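Local coordinates for protein putative isochorismatase (Bordetella bronchiseptica, PDB 3UAO) that probably hydrolyses maleamate to maleate and ammonia, as a maleamate amidohydrolase in the breakdown of nicotinate (vitamin B3), at residues H90-Y95 and L115-P120. Sequence-based numbering, arbitrary orientation.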
ATOM      1  N   HIS A  90      -2.629  -3.269  18.758  1.00 17.48           N
ATOM      2  CA  HIS A  90      -2.197  -4.638  18.938  1.00 17.00           C
ATOM      3  C   HIS A  90      -2.384  -5.360  17.600  1.00 15.89           C
ATOM      4  O   HIS A  90      -3.318  -5.079  16.860  1.00 14.87           O
ATOM      5  CB  HIS A  90      -3.071  -5.323  19.999  1.00 18.20           C
ATOM      6  CG  HIS A  90      -3.220  -4.544  21.271  1.00 19.50           C
ATOM      7  ND1 HIS A  90      -2.578  -4.897  22.437  1.00 23.60           N
ATOM      8  CD2 HIS A  90      -3.932  -3.427  21.557  1.00 21.84           C
ATOM      9  CE1 HIS A  90      -2.901  -4.035  23.392  1.00 25.84           C
ATOM     10  NE2 HIS A  90      -3.723  -3.134  22.883  1.00 24.66           N
ATOM     11  N   SER A  91      -1.493  -6.287  17.298  1.00 14.67           N
ATOM     12  CA  SER A  91      -1.566  -7.035  16.072  1.00 14.07           C
ATOM     13  C   SER A  91      -1.785  -8.504  16.441  1.00 14.43           C
ATOM     14  O   SER A  91      -1.396  -8.979  17.511  1.00 14.44           O
ATOM     15  CB  SER A  91      -0.269  -6.836  15.247  1.00 14.21           C
ATOM     16  OG  SER A  91       0.654  -7.893  15.433  1.00 12.60           O
ATOM     17  N   ARG A  92      -2.415  -9.217  15.529  1.00 14.10           N
ATOM     18  CA  ARG A  92      -2.664 -10.653  15.672  1.00 13.52           C
ATOM     19  C   ARG A  92      -2.561 -11.216  14.279  1.00 12.82           C
ATOM     20  O   ARG A  92      -3.008 -10.551  13.352  1.00 11.49           O
ATOM     21  CB  ARG A  92      -4.098 -10.923  16.160  1.00 13.75           C
ATOM     22  CG  ARG A  92      -4.435 -10.414  17.552  1.00 13.68           C
ATOM     23  CD  ARG A  92      -5.901 -10.589  17.859  1.00 14.69           C
ATOM     24  NE  ARG A  92      -6.281 -11.988  17.654  1.00 16.61           N
ATOM     25  CZ  ARG A  92      -7.492 -12.431  17.321  1.00 14.39           C
ATOM     26  NH1 ARG A  92      -8.516 -11.610  17.157  1.00 14.84           N
ATOM     27  NH2 ARG A  92      -7.659 -13.718  17.137  1.00 14.70           N
ATOM     28  N   ILE A  93      -1.945 -12.395  14.111  1.00 12.98           N
ATOM     29  CA  ILE A  93      -2.017 -13.116  12.846  1.00 12.32           C
ATOM     30  C   ILE A  93      -3.330 -13.854  12.858  1.00 13.10           C
ATOM     31  O   ILE A  93      -3.676 -14.528  13.853  1.00 14.33           O
ATOM     32  CB  ILE A  93      -0.820 -14.043  12.622  1.00 13.24           C
ATOM     33  CG1 ILE A  93       0.452 -13.208  12.436  1.00 13.59           C
ATOM     34  CG2 ILE A  93      -0.966 -14.892  11.334  1.00 13.29           C
ATOM     35  CD1 ILE A  93       1.766 -14.024  12.355  1.00 12.46           C
ATOM     36  N   VAL A  94      -4.125 -13.634  11.805  1.00 12.97           N
ATOM     37  CA  VAL A  94      -5.407 -14.325  11.612  1.00 12.81           C
ATOM     38  C   VAL A  94      -5.627 -14.711  10.151  1.00 13.12           C
ATOM     39  O   VAL A  94      -5.664 -13.853   9.262  1.00 12.83           O
ATOM     40  CB  VAL A  94      -6.581 -13.458  12.037  1.00 13.15           C
ATOM     41  CG1 VAL A  94      -7.928 -14.122  11.598  1.00 13.64           C
ATOM     42  CG2 VAL A  94      -6.562 -13.174  13.536  1.00 12.65           C
ATOM     43  N   TYR A  95      -5.796 -16.001   9.899  1.00 14.44           N
ATOM     44  CA  TYR A  95      -6.290 -16.488   8.601  1.00 14.65           C
ATOM     45  C   TYR A  95      -7.759 -16.879   8.701  1.00 15.70           C
ATOM     46  O   TYR A  95      -8.274 -17.084   9.806  1.00 14.72           O
ATOM     47  CB  TYR A  95      -5.498 -17.704   8.158  1.00 14.84           C
ATOM     48  CG  TYR A  95      -4.063 -17.409   7.737  1.00 15.34           C
ATOM     49  CD1 TYR A  95      -3.721 -17.284   6.390  1.00 15.35           C
ATOM     50  CD2 TYR A  95      -3.062 -17.308   8.664  1.00 14.93           C
ATOM     51  CE1 TYR A  95      -2.423 -17.030   5.994  1.00 15.10           C
ATOM     52  CE2 TYR A  95      -1.735 -17.037   8.272  1.00 14.74           C
ATOM     53  CZ  TYR A  95      -1.437 -16.902   6.938  1.00 13.59           C
ATOM     54  OH  TYR A  95      -0.157 -16.645   6.527  1.00 13.21           O
ATOM     55  N   LEU A 115      -3.630 -20.323  12.887  1.00 23.78           N
ATOM     56  CA  LEU A 115      -4.006 -19.109  13.625  1.00 23.25           C
ATOM     57  C   LEU A 115      -5.335 -18.504  13.149  1.00 23.75           C
ATOM     58  O   LEU A 115      -5.361 -17.552  12.390  1.00 23.89           O
ATOM     59  CB  LEU A 115      -2.885 -18.072  13.561  1.00 21.62           C
ATOM     60  CG  LEU A 115      -1.625 -18.538  14.308  1.00 23.39           C
ATOM     61  CD1 LEU A 115      -0.473 -17.504  14.275  1.00 20.15           C
ATOM     62  CD2 LEU A 115      -1.959 -18.963  15.786  1.00 19.08           C
ATOM     63  N   LYS A 116      -6.440 -19.057  13.637  1.00 24.87           N
ATOM     64  CA  LYS A 116      -7.760 -18.695  13.180  1.00 25.04           C
ATOM     65  C   LYS A 116      -8.379 -17.736  14.198  1.00 25.64           C
ATOM     66  O   LYS A 116      -7.850 -17.538  15.287  1.00 26.26           O
ATOM     67  CB  LYS A 116      -8.599 -19.941  12.982  1.00 25.77           C
ATOM     68  CG  LYS A 116      -7.891 -21.061  12.213  1.00 25.13           C
ATOM     69  CD  LYS A 116      -7.470 -20.639  10.828  1.00 23.78           C
ATOM     70  CE  LYS A 116      -7.428 -21.828   9.847  1.00 23.54           C
ATOM     71  NZ  LYS A 116      -6.980 -21.379   8.500  1.00 21.39           N
ATOM     72  N   GLU A 117      -9.467 -17.099  13.823  1.00 25.76           N
ATOM     73  CA  GLU A 117      -9.984 -16.001  14.611  1.00 26.54           C
ATOM     74  C   GLU A 117     -10.308 -16.441  16.057  1.00 28.60           C
ATOM     75  O   GLU A 117     -10.002 -15.719  17.021  1.00 29.15           O
ATOM     76  CB  GLU A 117     -11.180 -15.376  13.890  1.00 25.40           C
ATOM     77  CG  GLU A 117     -11.886 -14.237  14.622  1.00 25.44           C
ATOM     78  CD  GLU A 117     -10.981 -13.098  15.010  1.00 23.68           C
ATOM     79  OE1 GLU A 117     -10.208 -12.621  14.152  1.00 22.77           O
ATOM     80  OE2 GLU A 117     -11.053 -12.677  16.185  1.00 24.32           O
ATOM     81  N   HIS A 118     -10.860 -17.643  16.205  1.00 30.52           N
ATOM     82  CA  HIS A 118     -11.321 -18.154  17.499  1.00 31.64           C
ATOM     83  C   HIS A 118     -10.421 -19.250  18.071  1.00 32.61           C
ATOM     84  O   HIS A 118     -10.694 -19.793  19.132  1.00 33.62           O
ATOM     85  CB  HIS A 118     -12.769 -18.624  17.338  1.00 32.20           C
ATOM     86  CG  HIS A 118     -13.671 -17.567  16.775  1.00 30.95           C
ATOM     87  ND1 HIS A 118     -14.137 -16.511  17.527  1.00 30.19           N
ATOM     88  CD2 HIS A 118     -14.165 -17.385  15.527  1.00 31.91           C
ATOM     89  CE1 HIS A 118     -14.889 -15.730  16.772  1.00 30.83           C
ATOM     90  NE2 HIS A 118     -14.925 -16.240  15.552  1.00 30.73           N
ATOM     91  N   ALA A 119      -9.337 -19.565  17.377  1.00 32.70           N
ATOM     92  CA  ALA A 119      -8.319 -20.467  17.923  1.00 33.68           C
ATOM     93  C   ALA A 119      -7.604 -19.752  19.070  1.00 33.80           C
ATOM     94  O   ALA A 119      -7.108 -18.641  18.884  1.00 32.96           O
ATOM     95  CB  ALA A 119      -7.302 -20.927  16.843  1.00 32.69           C
ATOM     96  N   PRO A 120      -7.582 -20.372  20.273  1.00 35.13           N
ATOM     97  CA  PRO A 120      -6.980 -19.642  21.388  1.00 34.89           C
ATOM     98  C   PRO A 120      -5.515 -19.272  21.096  1.00 33.04           C
ATOM     99  O   PRO A 120      -5.052 -18.235  21.549  1.00 31.92           O
ATOM    100  CB  PRO A 120      -7.110 -20.614  22.582  1.00 36.64           C
ATOM    101  CG  PRO A 120      -7.322 -21.996  21.960  1.00 38.07           C
ATOM    102  CD  PRO A 120      -8.074 -21.708  20.675  1.00 36.44           C
TER
HETATM  103  O   HOH W   1     -10.338 -17.385  11.135  1.00 18.67           O
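Arg92 and Glu117 meet through bends in both chains: Arg92 turns at its third torsion (chi3 54°), while Glu117 sets CG opposite its backbone N and then bends about the CB-CG bond (chi2 56°), which brings the carboxylate back to the guanidinium. The grip is end-on and uses both terminal nitrogens. Arg92 NH1 gives a nearly straight salt-bridge hydrogen bond to Glu117 OE2 at 2.9 Å, on the syn side though tilted out of the carboxylate plane; Arg92 NH2 donates to Glu117 O at 3.1 Å, along a more bent path. The guanidinium and carboxylate planes are 80° apart, yet both acceptors lie close to the guanidinium plane; with Ser122 OG, also bonded to Arg92 NH2, they restrain the rotation of the guanidinium. Arg138 pairs with Glu117 OE1, so the carboxylate is shared between two arginines, and its negative charge probably offsets their closeness.

Val94 wedges in beside this pair, with CG2 above one face of the Arg92 guanidinium, toward its rim, and CG1 3.7 Å from Glu117 OE1. Next along, Tyr95 N donates to Leu115 O at 3.0 Å, and the same oxygen receives a CA-H contact from Val94. A water lies between Tyr95 O and Glu117 N and appears to bridge them, though its approach to Tyr95 O is unusually short. Leu115 lays CD1 against Ile93 CB at 3.9 Å. The Lys116 chain runs past Tyr95, and its NZ bonds Leu113 O and Ala96 O and pairs with Asp99.

The contact thus ties the C-terminal end of parallel strand 87-93 to the long connection leading to strand 135-139, outermost in this chain's sheet, within the Rossmann-like isochorismatase-type hydrolase fold.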